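Local coordinates for mobilization protein A (Pseudomonas aeruginosa, PDB 2NS6) that cleaves one strand of plasmid DNA at the transfer origin, as the relaxase of the relaxosome, and locally unwinds the DNA for conjugative transfer, at residues A[77-82]-A[88-93]; A[54-59]-A[125-130]; A[63-68]-A[140-145]; A[72-77]-A[162-167]. One frame throughout, in Å; residues are numbered along the deposited sequence.

Contact 1: A[77-82]-A[88-93]; sequences ALPVEL and KALASE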
loop_
_atom_site.group_PDB
_atom_site.type_symbol
_atom_site.label_atom_id
_atom_site.label_comp_id
_atom_site.label_asym_id
_atom_site.label_seq_id
_atom_site.Cartn_x
_atom_site.Cartn_y
_atom_site.Cartn_z
ATOM N N ALA A 77 -1.030 -2.159 -13.676
ATOM C CA ALA A 77 -2.222 -2.301 -14.499
ATOM C C ALA A 77 -2.899 -3.631 -14.184
ATOM O O ALA A 77 -2.231 -4.606 -13.833
ATOM C CB ALA A 77 -1.842 -2.241 -15.986
ATOM N N LEU A 78 -4.222 -3.664 -14.312
ATOM C CA LEU A 78 -5.010 -4.873 -14.050
ATOM C C LEU A 78 -5.541 -5.471 -15.364
ATOM O O LEU A 78 -5.904 -4.738 -16.280
ATOM C CB LEU A 78 -6.191 -4.537 -13.129
ATOM C CG LEU A 78 -5.864 -4.123 -11.688
ATOM C CD1 LEU A 78 -7.103 -3.565 -11.019
ATOM C CD2 LEU A 78 -5.328 -5.332 -10.913
ATOM N N PRO A 79 -5.586 -6.811 -15.473
ATOM C CA PRO A 79 -6.087 -7.438 -16.703
ATOM C C PRO A 79 -7.541 -7.037 -16.966
ATOM O O PRO A 79 -8.398 -7.194 -16.088
ATOM C CB PRO A 79 -5.948 -8.930 -16.412
ATOM C CG PRO A 79 -4.787 -8.990 -15.464
ATOM C CD PRO A 79 -5.073 -7.829 -14.539
ATOM N N VAL A 80 -7.823 -6.523 -18.164
ATOM C CA VAL A 80 -9.184 -6.097 -18.507
ATOM C C VAL A 80 -10.193 -7.225 -18.661
ATOM O O VAL A 80 -11.394 -7.002 -18.508
ATOM C CB VAL A 80 -9.224 -5.274 -19.822
ATOM C CG1 VAL A 80 -8.886 -3.813 -19.543
ATOM C CG2 VAL A 80 -8.256 -5.858 -20.833
ATOM N N GLU A 81 -9.713 -8.428 -18.965
ATOM C CA GLU A 81 -10.595 -9.578 -19.149
ATOM C C GLU A 81 -11.240 -10.011 -17.836
ATOM O O GLU A 81 -12.358 -10.520 -17.818
ATOM C CB GLU A 81 -9.814 -10.766 -19.724
ATOM C CG GLU A 81 -8.955 -10.460 -20.952
ATOM C CD GLU A 81 -7.463 -10.440 -20.634
ATOM O OE1 GLU A 81 -7.024 -9.572 -19.844
ATOM O OE2 GLU A 81 -6.725 -11.301 -21.165
ATOM N N LEU A 82 -10.512 -9.821 -16.740
ATOM C CA LEU A 82 -10.982 -10.206 -15.413
ATOM C C LEU A 82 -12.209 -9.409 -14.970
ATOM O O LEU A 82 -12.376 -8.252 -15.343
ATOM C CB LEU A 82 -9.836 -10.035 -14.399
ATOM C CG LEU A 82 -9.090 -11.267 -13.853
ATOM C CD1 LEU A 82 -8.899 -12.326 -14.917
ATOM C CD2 LEU A 82 -7.748 -10.823 -13.277
ATOM N N LYS A 88 -10.506 -7.552 -7.762
ATOM C CA LYS A 88 -10.410 -7.281 -6.328
ATOM C C LYS A 88 -9.595 -8.357 -5.617
ATOM O O LYS A 88 -8.719 -8.042 -4.820
ATOM C CB LYS A 88 -11.799 -7.219 -5.684
ATOM C CG LYS A 88 -12.647 -6.033 -6.108
ATOM C CD LYS A 88 -14.016 -6.110 -5.452
ATOM C CE LYS A 88 -14.868 -4.931 -5.849
ATOM N NZ LYS A 88 -16.155 -4.896 -5.111
ATOM N N ALA A 89 -9.887 -9.624 -5.897
ATOM C CA ALA A 89 -9.152 -10.707 -5.257
ATOM C C ALA A 89 -7.679 -10.650 -5.632
ATOM O O ALA A 89 -6.809 -10.801 -4.773
ATOM C CB ALA A 89 -9.753 -12.068 -5.650
ATOM N N LEU A 90 -7.395 -10.431 -6.913
ATOM C CA LEU A 90 -6.009 -10.366 -7.390
ATOM C C LEU A 90 -5.188 -9.252 -6.729
ATOM O O LEU A 90 -4.067 -9.492 -6.273
ATOM C CB LEU A 90 -5.981 -10.187 -8.916
ATOM C CG LEU A 90 -4.617 -9.934 -9.563
ATOM C CD1 LEU A 90 -3.675 -11.093 -9.275
ATOM C CD2 LEU A 90 -4.785 -9.752 -11.066
ATOM N N ALA A 91 -5.748 -8.044 -6.685
ATOM C CA ALA A 91 -5.075 -6.894 -6.081
ATOM C C ALA A 91 -4.795 -7.132 -4.599
ATOM O O ALA A 91 -3.682 -6.884 -4.120
ATOM C CB ALA A 91 -5.928 -5.629 -6.253
ATOM N N SER A 92 -5.810 -7.615 -3.882
ATOM C CA SER A 92 -5.675 -7.904 -2.454
ATOM C C SER A 92 -4.585 -8.944 -2.289
ATOM O O SER A 92 -3.692 -8.814 -1.447
ATOM C CB SER A 92 -6.974 -8.478 -1.887
ATOM O OG SER A 92 -8.075 -7.633 -2.157
ATOM N N GLU A 93 -4.677 -9.985 -3.106
ATOM C CA GLU A 93 -3.715 -11.072 -3.072
ATOM C C GLU A 93 -2.296 -10.550 -3.253
ATOM O O GLU A 93 -1.393 -10.920 -2.499
ATOM C CB GLU A 93 -4.042 -12.090 -4.169
ATOM C CG GLU A 93 -3.203 -13.360 -4.125
ATOM C CD GLU A 93 -3.316 -14.167 -5.411
ATOM O OE1 GLU A 93 -2.919 -13.640 -6.473
ATOM O OE2 GLU A 93 -3.797 -15.314 -5.361
#

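Contact 2: A[54-59]-A[125-130]; sequences ADYWDA and SERIND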
loop_
_atom_site.group_PDB
_atom_site.type_symbol
_atom_site.label_atom_id
_atom_site.label_comp_id
_atom_site.label_asym_id
_atom_site.label_seq_id
_atom_site.Cartn_x
_atom_site.Cartn_y
_atom_site.Cartn_z
ATOM N N ALA A 54 -6.895 6.558 7.178
ATOM C CA ALA A 54 -6.365 7.914 7.108
ATOM C C ALA A 54 -5.655 8.305 8.399
ATOM O O ALA A 54 -4.686 9.072 8.379
ATOM C CB ALA A 54 -7.491 8.907 6.814
ATOM N N ASP A 55 -6.123 7.780 9.526
ATOM C CA ASP A 55 -5.483 8.114 10.796
ATOM C C ASP A 55 -4.009 7.707 10.779
ATOM O O ASP A 55 -3.167 8.388 11.359
ATOM C CB ASP A 55 -6.203 7.440 11.979
ATOM C CG ASP A 55 -7.678 7.808 12.059
ATOM O OD1 ASP A 55 -8.062 8.913 11.618
ATOM O OD2 ASP A 55 -8.462 6.989 12.584
ATOM N N TYR A 56 -3.688 6.608 10.101
ATOM C CA TYR A 56 -2.303 6.153 10.040
ATOM C C TYR A 56 -1.453 7.111 9.205
ATOM O O TYR A 56 -0.330 7.461 9.581
ATOM C CB TYR A 56 -2.228 4.745 9.436
ATOM C CG TYR A 56 -0.844 4.138 9.471
ATOM C CD1 TYR A 56 -0.396 3.444 10.594
ATOM C CD2 TYR A 56 0.030 4.286 8.396
ATOM C CE1 TYR A 56 0.883 2.915 10.652
ATOM C CE2 TYR A 56 1.319 3.760 8.441
ATOM C CZ TYR A 56 1.739 3.077 9.573
ATOM O OH TYR A 56 3.011 2.558 9.640
ATOM N N TRP A 57 -1.985 7.535 8.067
ATOM C CA TRP A 57 -1.254 8.436 7.195
ATOM C C TRP A 57 -1.119 9.829 7.797
ATOM O O TRP A 57 -0.125 10.524 7.552
ATOM C CB TRP A 57 -1.931 8.475 5.828
ATOM C CG TRP A 57 -2.056 7.089 5.264
ATOM C CD1 TRP A 57 -3.207 6.413 4.995
ATOM C CD2 TRP A 57 -0.979 6.195 4.952
ATOM N NE1 TRP A 57 -2.918 5.149 4.532
ATOM C CE2 TRP A 57 -1.556 4.993 4.490
ATOM C CE3 TRP A 57 0.424 6.301 5.007
ATOM C CZ2 TRP A 57 -0.780 3.888 4.098
ATOM C CZ3 TRP A 57 1.193 5.208 4.616
ATOM C CH2 TRP A 57 0.582 4.016 4.160
ATOM N N ASP A 58 -2.109 10.227 8.593
ATOM C CA ASP A 58 -2.067 11.530 9.266
ATOM C C ASP A 58 -0.864 11.527 10.213
ATOM O O ASP A 58 -0.078 12.472 10.234
ATOM C CB ASP A 58 -3.336 11.776 10.104
ATOM C CG ASP A 58 -4.556 12.172 9.268
ATOM O OD1 ASP A 58 -4.406 12.847 8.226
ATOM O OD2 ASP A 58 -5.688 11.820 9.685
ATOM N N ALA A 59 -0.739 10.461 11.004
ATOM C CA ALA A 59 0.359 10.330 11.964
ATOM C C ALA A 59 1.689 10.320 11.227
ATOM O O ALA A 59 2.619 11.043 11.588
ATOM C CB ALA A 59 0.201 9.043 12.784
ATOM N N SER A 125 3.574 1.256 3.954
ATOM C CA SER A 125 4.334 1.897 5.021
ATOM C C SER A 125 5.432 0.914 5.404
ATOM O O SER A 125 5.156 -0.255 5.685
ATOM C CB SER A 125 3.433 2.152 6.229
ATOM O OG SER A 125 4.202 2.506 7.364
ATOM N N GLU A 126 6.673 1.384 5.417
ATOM C CA GLU A 126 7.798 0.523 5.751
ATOM C C GLU A 126 8.049 0.402 7.246
ATOM O O GLU A 126 9.172 0.589 7.717
ATOM C CB GLU A 126 9.056 1.014 5.034
ATOM C CG GLU A 126 9.027 0.751 3.539
ATOM C CD GLU A 126 10.011 1.622 2.789
ATOM O OE1 GLU A 126 10.829 1.078 2.022
ATOM O OE2 GLU A 126 9.956 2.854 2.972
ATOM N N ARG A 127 6.985 0.080 7.975
ATOM C CA ARG A 127 7.025 -0.107 9.421
ATOM C C ARG A 127 6.446 -1.481 9.691
ATOM O O ARG A 127 5.381 -1.826 9.188
ATOM C CB ARG A 127 6.173 0.952 10.131
ATOM C CG ARG A 127 6.713 2.369 10.001
ATOM C CD ARG A 127 7.836 2.617 11.008
ATOM N NE ARG A 127 8.492 3.907 10.813
ATOM C CZ ARG A 127 9.302 4.469 11.699
ATOM N NH1 ARG A 127 9.550 3.855 12.847
ATOM N NH2 ARG A 127 9.874 5.635 11.438
ATOM N N ILE A 128 7.155 -2.263 10.490
ATOM C CA ILE A 128 6.741 -3.615 10.816
ATOM C C ILE A 128 5.742 -3.648 11.963
ATOM O O ILE A 128 6.054 -3.233 13.085
ATOM C CB ILE A 128 7.973 -4.457 11.195
ATOM C CG1 ILE A 128 8.967 -4.441 10.032
ATOM C CG2 ILE A 128 7.559 -5.878 11.558
ATOM C CD1 ILE A 128 10.323 -5.033 10.354
ATOM N N ASN A 129 4.538 -4.140 11.695
ATOM C CA ASN A 129 3.561 -4.219 12.766
ATOM C C ASN A 129 3.808 -5.500 13.551
ATOM O O ASN A 129 3.462 -6.594 13.101
ATOM C CB ASN A 129 2.136 -4.219 12.226
ATOM C CG ASN A 129 1.107 -4.058 13.332
ATOM O OD1 ASN A 129 1.390 -4.337 14.496
ATOM N ND2 ASN A 129 -0.087 -3.617 12.975
ATOM N N ASP A 130 4.416 -5.352 14.724
ATOM C CA ASP A 130 4.723 -6.486 15.587
ATOM C C ASP A 130 3.595 -6.806 16.566
ATOM O O ASP A 130 3.765 -7.633 17.456
ATOM C CB ASP A 130 6.014 -6.222 16.372
ATOM C CG ASP A 130 6.029 -4.851 17.026
ATOM O OD1 ASP A 130 4.949 -4.263 17.216
ATOM O OD2 ASP A 130 7.123 -4.363 17.359
#

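Contact 3: A[63-68]-A[140-145]; sequences YERANG and FKRYNG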
loop_
_atom_site.group_PDB
_atom_site.type_symbol
_atom_site.label_atom_id
_atom_site.label_comp_id
_atom_site.label_asym_id
_atom_site.label_seq_id
_atom_site.Cartn_x
_atom_site.Cartn_y
_atom_site.Cartn_z
ATOM N N TYR A 63 4.321 12.781 12.347
ATOM C CA TYR A 63 5.409 12.263 13.175
ATOM C C TYR A 63 6.674 11.721 12.509
ATOM O O TYR A 63 7.720 11.689 13.149
ATOM C CB TYR A 63 4.860 11.199 14.132
ATOM C CG TYR A 63 3.786 11.727 15.063
ATOM C CD1 TYR A 63 2.476 11.277 14.976
ATOM C CD2 TYR A 63 4.077 12.712 16.005
ATOM C CE1 TYR A 63 1.475 11.800 15.800
ATOM C CE2 TYR A 63 3.087 13.240 16.828
ATOM C CZ TYR A 63 1.792 12.782 16.717
ATOM O OH TYR A 63 0.813 13.331 17.499
ATOM N N GLU A 64 6.608 11.276 11.256
ATOM C CA GLU A 64 7.825 10.757 10.622
ATOM C C GLU A 64 8.811 11.894 10.411
ATOM O O GLU A 64 8.416 13.004 10.067
ATOM C CB GLU A 64 7.519 10.099 9.273
ATOM C CG GLU A 64 7.828 8.608 9.237
ATOM C CD GLU A 64 9.314 8.297 9.122
ATOM O OE1 GLU A 64 10.146 8.991 9.744
ATOM O OE2 GLU A 64 9.653 7.337 8.409
ATOM N N ARG A 65 10.092 11.621 10.618
ATOM C CA ARG A 65 11.109 12.651 10.442
ATOM C C ARG A 65 11.162 13.088 8.979
ATOM O O ARG A 65 10.803 12.323 8.081
ATOM C CB ARG A 65 12.474 12.122 10.887
ATOM C CG ARG A 65 12.937 10.921 10.093
ATOM C CD ARG A 65 14.338 10.525 10.479
ATOM N NE ARG A 65 14.893 9.519 9.572
ATOM C CZ ARG A 65 16.149 9.098 9.630
ATOM N NH1 ARG A 65 16.969 9.602 10.548
ATOM N NH2 ARG A 65 16.587 8.181 8.778
ATOM N N ALA A 66 11.616 14.317 8.751
ATOM C CA ALA A 66 11.704 14.894 7.407
ATOM C C ALA A 66 12.384 13.999 6.380
ATOM O O ALA A 66 11.871 13.810 5.275
ATOM C CB ALA A 66 12.421 16.244 7.472
ATOM N N ASN A 67 13.544 13.461 6.739
ATOM C CA ASN A 67 14.285 12.590 5.840
ATOM C C ASN A 67 13.847 11.136 5.996
ATOM O O ASN A 67 14.643 10.212 5.816
ATOM C CB ASN A 67 15.788 12.718 6.102
ATOM C CG ASN A 67 16.355 14.050 5.632
ATOM O OD1 ASN A 67 16.335 14.365 4.435
ATOM N ND2 ASN A 67 16.862 14.842 6.573
ATOM N N GLY A 68 12.582 10.937 6.339
ATOM C CA GLY A 68 12.071 9.590 6.498
ATOM C C GLY A 68 11.186 9.208 5.328
ATOM O O GLY A 68 10.687 10.079 4.617
ATOM N N PHE A 140 6.037 6.103 14.971
ATOM C CA PHE A 140 7.100 6.397 14.019
ATOM C C PHE A 140 8.458 6.782 14.621
ATOM O O PHE A 140 9.404 7.112 13.896
ATOM C CB PHE A 140 6.619 7.481 13.045
ATOM C CG PHE A 140 5.343 7.120 12.315
ATOM C CD1 PHE A 140 4.097 7.439 12.850
ATOM C CD2 PHE A 140 5.394 6.452 11.093
ATOM C CE1 PHE A 140 2.918 7.097 12.172
ATOM C CE2 PHE A 140 4.226 6.105 10.407
ATOM C CZ PHE A 140 2.986 6.428 10.949
ATOM N N LYS A 141 8.560 6.743 15.945
ATOM C CA LYS A 141 9.818 7.062 16.601
ATOM C C LYS A 141 10.803 5.955 16.256
ATOM O O LYS A 141 10.437 4.958 15.617
ATOM C CB LYS A 141 9.620 7.148 18.119
ATOM C CG LYS A 141 8.766 8.334 18.568
ATOM C CD LYS A 141 8.327 8.206 20.026
ATOM C CE LYS A 141 7.611 9.463 20.503
ATOM N NZ LYS A 141 6.451 9.143 21.404
ATOM N N ARG A 142 12.055 6.138 16.665
ATOM C CA ARG A 142 13.094 5.153 16.411
ATOM C C ARG A 142 12.765 3.872 17.153
ATOM O O ARG A 142 12.140 3.900 18.210
ATOM C CB ARG A 142 14.451 5.693 16.868
ATOM C CG ARG A 142 14.855 6.962 16.139
ATOM C CD ARG A 142 16.172 7.535 16.641
ATOM N NE ARG A 142 16.438 8.842 16.040
ATOM C CZ ARG A 142 16.611 9.049 14.736
ATOM N NH1 ARG A 142 16.551 8.034 13.881
ATOM N NH2 ARG A 142 16.839 10.274 14.285
ATOM N N TYR A 143 13.185 2.749 16.585
ATOM C CA TYR A 143 12.937 1.439 17.178
ATOM C C TYR A 143 13.897 1.188 18.334
ATOM O O TYR A 143 15.057 1.590 18.280
ATOM C CB TYR A 143 13.129 0.356 16.117
ATOM C CG TYR A 143 12.857 -1.047 16.596
ATOM C CD1 TYR A 143 11.583 -1.426 17.011
ATOM C CD2 TYR A 143 13.863 -2.011 16.594
ATOM C CE1 TYR A 143 11.318 -2.733 17.407
ATOM C CE2 TYR A 143 13.607 -3.319 16.986
ATOM C CZ TYR A 143 12.336 -3.674 17.389
ATOM O OH TYR A 143 12.072 -4.978 17.753
ATOM N N ASN A 144 13.410 0.518 19.373
ATOM C CA ASN A 144 14.237 0.200 20.533
ATOM C C ASN A 144 14.364 -1.314 20.653
ATOM O O ASN A 144 13.551 -1.967 21.308
ATOM C CB ASN A 144 13.616 0.774 21.812
ATOM C CG ASN A 144 14.590 0.791 22.979
ATOM O OD1 ASN A 144 15.175 -0.230 23.324
ATOM N ND2 ASN A 144 14.765 1.957 23.591
ATOM N N GLY A 145 15.396 -1.864 20.018
ATOM C CA GLY A 145 15.620 -3.300 20.042
ATOM C C GLY A 145 15.617 -3.950 21.413
ATOM O O GLY A 145 15.143 -5.076 21.570
HETATM O O HOH W 1 10.625 9.400 12.925
#

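Contact 4: A[72-77]-A[162-167]; sequences KEVEFA and KAWLEQ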
loop_
_atom_site.group_PDB
_atom_site.type_symbol
_atom_site.label_atom_id
_atom_site.label_comp_id
_atom_site.label_asym_id
_atom_site.label_seq_id
_atom_site.Cartn_x
_atom_site.Cartn_y
_atom_site.Cartn_z
ATOM N N LYS A 72 5.927 3.718 0.278
ATOM C CA LYS A 72 6.411 3.255 -1.014
ATOM C C LYS A 72 5.148 3.050 -1.848
ATOM O O LYS A 72 4.326 2.175 -1.552
ATOM C CB LYS A 72 7.148 1.925 -0.849
ATOM C CG LYS A 72 7.743 1.335 -2.132
ATOM C CD LYS A 72 8.902 2.166 -2.649
ATOM C CE LYS A 72 9.593 1.505 -3.832
ATOM N NZ LYS A 72 10.380 0.303 -3.420
ATOM N N GLU A 73 4.993 3.867 -2.879
ATOM C CA GLU A 73 3.831 3.793 -3.755
ATOM C C GLU A 73 4.093 2.874 -4.935
ATOM O O GLU A 73 5.071 3.041 -5.662
ATOM C CB GLU A 73 3.482 5.187 -4.266
ATOM C CG GLU A 73 2.416 5.215 -5.354
ATOM C CD GLU A 73 1.955 6.626 -5.654
ATOM O OE1 GLU A 73 2.820 7.486 -5.920
ATOM O OE2 GLU A 73 0.726 6.870 -5.621
ATOM N N VAL A 74 3.213 1.905 -5.126
ATOM C CA VAL A 74 3.352 0.969 -6.228
ATOM C C VAL A 74 2.124 1.094 -7.128
ATOM O O VAL A 74 1.004 1.255 -6.636
ATOM C CB VAL A 74 3.461 -0.484 -5.719
ATOM C CG1 VAL A 74 3.689 -1.428 -6.889
ATOM C CG2 VAL A 74 4.602 -0.606 -4.718
ATOM N N GLU A 75 2.342 1.037 -8.441
ATOM C CA GLU A 75 1.243 1.134 -9.405
ATOM C C GLU A 75 1.337 0.025 -10.440
ATOM O O GLU A 75 2.396 -0.196 -11.033
ATOM C CB GLU A 75 1.252 2.483 -10.128
ATOM C CG GLU A 75 -0.057 2.758 -10.868
ATOM C CD GLU A 75 -0.093 4.121 -11.539
ATOM O OE1 GLU A 75 0.416 5.095 -10.948
ATOM O OE2 GLU A 75 -0.651 4.216 -12.652
ATOM N N PHE A 76 0.229 -0.671 -10.663
ATOM C CA PHE A 76 0.219 -1.754 -11.637
ATOM C C PHE A 76 -1.108 -1.867 -12.381
ATOM O O PHE A 76 -2.175 -1.679 -11.803
ATOM C CB PHE A 76 0.562 -3.086 -10.954
ATOM C CG PHE A 76 -0.156 -3.323 -9.652
ATOM C CD1 PHE A 76 0.240 -2.668 -8.488
ATOM C CD2 PHE A 76 -1.240 -4.191 -9.590
ATOM C CE1 PHE A 76 -0.427 -2.884 -7.285
ATOM C CE2 PHE A 76 -1.914 -4.413 -8.390
ATOM C CZ PHE A 76 -1.510 -3.753 -7.238
ATOM N N ALA A 77 -1.030 -2.159 -13.676
ATOM C CA ALA A 77 -2.222 -2.301 -14.499
ATOM C C ALA A 77 -2.899 -3.631 -14.184
ATOM O O ALA A 77 -2.231 -4.606 -13.833
ATOM C CB ALA A 77 -1.842 -2.241 -15.986
ATOM N N LYS A 162 17.999 -3.317 -4.822
ATOM C CA LYS A 162 17.948 -2.961 -6.233
ATOM C C LYS A 162 17.147 -3.971 -7.040
ATOM O O LYS A 162 16.435 -3.610 -7.981
ATOM C CB LYS A 162 19.361 -2.865 -6.790
ATOM N N ALA A 163 17.267 -5.238 -6.664
ATOM C CA ALA A 163 16.558 -6.312 -7.346
ATOM C C ALA A 163 15.072 -6.312 -7.029
ATOM O O ALA A 163 14.293 -6.986 -7.703
ATOM C CB ALA A 163 17.167 -7.662 -6.956
ATOM N N TRP A 164 14.670 -5.555 -6.010
ATOM C CA TRP A 164 13.264 -5.536 -5.609
ATOM C C TRP A 164 12.269 -5.182 -6.716
ATOM O O TRP A 164 11.223 -5.812 -6.833
ATOM C CB TRP A 164 13.055 -4.581 -4.433
ATOM C CG TRP A 164 11.654 -4.639 -3.891
ATOM C CD1 TRP A 164 11.147 -5.555 -3.017
ATOM C CD2 TRP A 164 10.573 -3.764 -4.229
ATOM N NE1 TRP A 164 9.813 -5.306 -2.789
ATOM C CE2 TRP A 164 9.435 -4.212 -3.523
ATOM C CE3 TRP A 164 10.453 -2.650 -5.070
ATOM C CZ2 TRP A 164 8.192 -3.578 -3.622
ATOM C CZ3 TRP A 164 9.215 -2.019 -5.170
ATOM C CH2 TRP A 164 8.101 -2.489 -4.449
ATOM N N LEU A 165 12.592 -4.176 -7.524
ATOM C CA LEU A 165 11.697 -3.746 -8.592
ATOM C C LEU A 165 11.355 -4.853 -9.587
ATOM O O LEU A 165 10.180 -5.136 -9.819
ATOM C CB LEU A 165 12.293 -2.543 -9.327
ATOM C CG LEU A 165 11.530 -2.062 -10.570
ATOM C CD1 LEU A 165 10.063 -1.864 -10.235
ATOM C CD2 LEU A 165 12.149 -0.767 -11.091
ATOM N N GLU A 166 12.369 -5.490 -10.167
ATOM C CA GLU A 166 12.113 -6.555 -11.129
ATOM C C GLU A 166 11.517 -7.788 -10.449
ATOM O O GLU A 166 10.651 -8.459 -11.010
ATOM C CB GLU A 166 13.399 -6.895 -11.886
ATOM C CG GLU A 166 13.880 -5.725 -12.738
ATOM C CD GLU A 166 12.913 -5.393 -13.871
ATOM O OE1 GLU A 166 12.874 -4.222 -14.308
ATOM O OE2 GLU A 166 12.194 -6.309 -14.333
ATOM N N GLN A 167 11.975 -8.077 -9.235
ATOM C CA GLN A 167 11.445 -9.206 -8.485
ATOM C C GLN A 167 9.955 -8.985 -8.236
ATOM O O GLN A 167 9.167 -9.927 -8.240
ATOM C CB GLN A 167 12.165 -9.341 -7.144
ATOM C CG GLN A 167 13.309 -10.345 -7.131
ATOM C CD GLN A 167 14.202 -10.189 -5.911
ATOM O OE1 GLN A 167 13.732 -9.840 -4.819
ATOM N NE2 GLN A 167 15.498 -10.455 -6.086
#

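Contact 1: A[77-82]-A[88-93]
L90, on helix 84-99, sends a single methyl group into the bend of the loop that leaves strand 71-77, and this closes a compact beta-alpha connection on one face of the antiparallel relaxase sheet. The packed side of the contact is purely apolar and gathers around L90 CD2. L82 comes nearest, with its CD2 3.8 Å from L90 CD2, and the two side chains cross at about a right angle. P79 meets the same methyl with its ring atom CD, 4.0 Å from L90 CD2. L78 is the looser third wall, its CD2 4.5 Å from L90 CD2. L90 carries its CG opposite the backbone N (chi1 173°), a torsion that helps lead the branched end off the helix and into the loop. The other side of the loop is quite different: V80 and E81 are exposed, though E81 still touches Y3 and H185, and a weak backbone bond from L82 N to P79 O spans them. Helix 164-181 covers the apolar patch, W172 touching both L78 and L90, R178 reaching L90 and L180 touching L82, while I110 of strand 106-113 backs L78. On the helix side the contact rests mainly on one side chain, whose CD2 meets L82 CD2, P79 CD and, more loosely, L78 CD2.

Contact 2: A[54-59]-A[125-130]
The backbones of helix segment 54-59 and loop segment 125-130 stay well apart, W57 CA and S125 CA being 8.9 Å from each other at the nearest pair, and two aromatic side chains bridge the difference. Y56 supplies the polar link: Y56 OH and S125 OG form a short hydrogen bond of 2.6 Å in which either hydroxyl could be the donor. S125 OG sits at the edge of the phenol ring, near its plane, and S125 CB is 3.5 Å from Y56 CE2. The serine carries its OG opposite the backbone N (chi1 168°), which brings the hydroxyl round to the tyrosine. W57 closes on the same residue obliquely, with W57 CH2 4.0 Å from S125 CB. The two aromatics also support one another, since Y56 CD2 lies 3.9 Å above one face of the W57 indole, offset toward its rim. R127 adds the base of its side chain, CB and CG lying beside Y56 OH, CB at 3.6 Å; a bend at chi2 (-81°) then takes the guanidinium away to the carbonyls of A153 and K141. Within the loop, E126 is the centre of an inverse gamma turn. In this buried setting the polar groups are matched from outside as well, Y56 OH by W139 NE1 and W57 NE1 by T107 OG1. Helix 53-63 packs through W57 both on the loop after strand 117-124 and on A18 and A22 of helix 18-26, which bears Y24, the tyrosine expected to form the covalent DNA intermediate.

Contact 3: A[63-68]-A[140-145]
E64 OE1 takes two partners: a weak bond from R65 N (2.8 Å, N-H...O angle 125°) and a hydrogen bond from a water that also donates to F140 O at 2.8 Å. That water joins the two loops through a carboxylate and a carbonyl. The other oxygen, E64 OE2, makes a salt bridge with K155, which probably offsets its charge and favours the ionised carboxylate. Beneath the polar link the contact is apolar. E64 CG packs against F140 CD2 at 3.7 Å, the side chains crossing at about a right angle, and Y63 CB meets F140 CD1 at 4.0 Å. F140 also packs on A59 and A60 of helix 53-63. Farther out, R65 and R142, two like charges with no hydrogen bond between them, come close at the exposed rim, with R65 NH1 3.7 Å from R142 NH1 and near the plane of the R142 guanidinium; the two planes stand 85° apart. Both arginines also touch a crystal neighbour, so their placement may owe something to the lattice. The whole is a water-bridged meeting of two loops, one of them a helix-to-strand connection that leaves helical geometry at E64 and folds into a type I beta turn from R65 to G68.

Contact 4: A[72-77]-A[162-167]
Strand 72-77 and the early part of helix 164-181 in segment 162-167 lie a full side-chain layer apart, V74 CA and L165 CA being 9.9 Å from each other, and W164 spans the interval to reach K72 and V74. Its CB already points toward the strand, and with CG opposite the backbone N (chi1 -174°) the indole continues that way. V74 meets the rim of the ring: V74 CG2 lies near the indole plane, 4.0 Å from W164 CH2, an apolar contact at the edge. K72 comes to the same six-membered portion obliquely, with K72 NZ a short 3.1 Å from W164 CZ3, an approach that marks proximity rather than a defined bond. The methylene before it follows, K72 CE resting 3.8 Å from W164 CZ3. Bends at chi2 and chi4 curl the lysine so that NZ comes to rest beside the ring. L159 touches both K72 and W164, so the pair is packed from a loop as well. Strand alternation divides the residues here between two faces. K72, V74 and F76 look toward helix 164-181, F76 meeting the ring of W172 and, edge to face, that of F94 in helix 84-99. E73 and E75 project to the other face, where they touch H121, and E75 also H119, two manganese ligands. Strand 71-77 itself runs between strands 5-10 and 117-124, antiparallel to both.

Overall arrangement
Contacts 1 and 4 belong together: both use strand 71-77 or its outgoing loop, share A77, and lie beneath helix 164-181. Both are buried, but contact 1 is wholly apolar, whereas contact 4 brings a lysine against an indole. Contacts 2 and 3 form the second cluster, on the opposite side of the chain's centre from contact 1. They hold helix 53-63 and the loops around it, and R127 and A59 of contact 2 touch K141 and F140 of contact 3. Contact 3, farthest from the centre, is partly exposed and ends in two arginines. Between these two neighbours, the polar link passes from a direct hydroxyl pair to a water bridge as the contact moves outward.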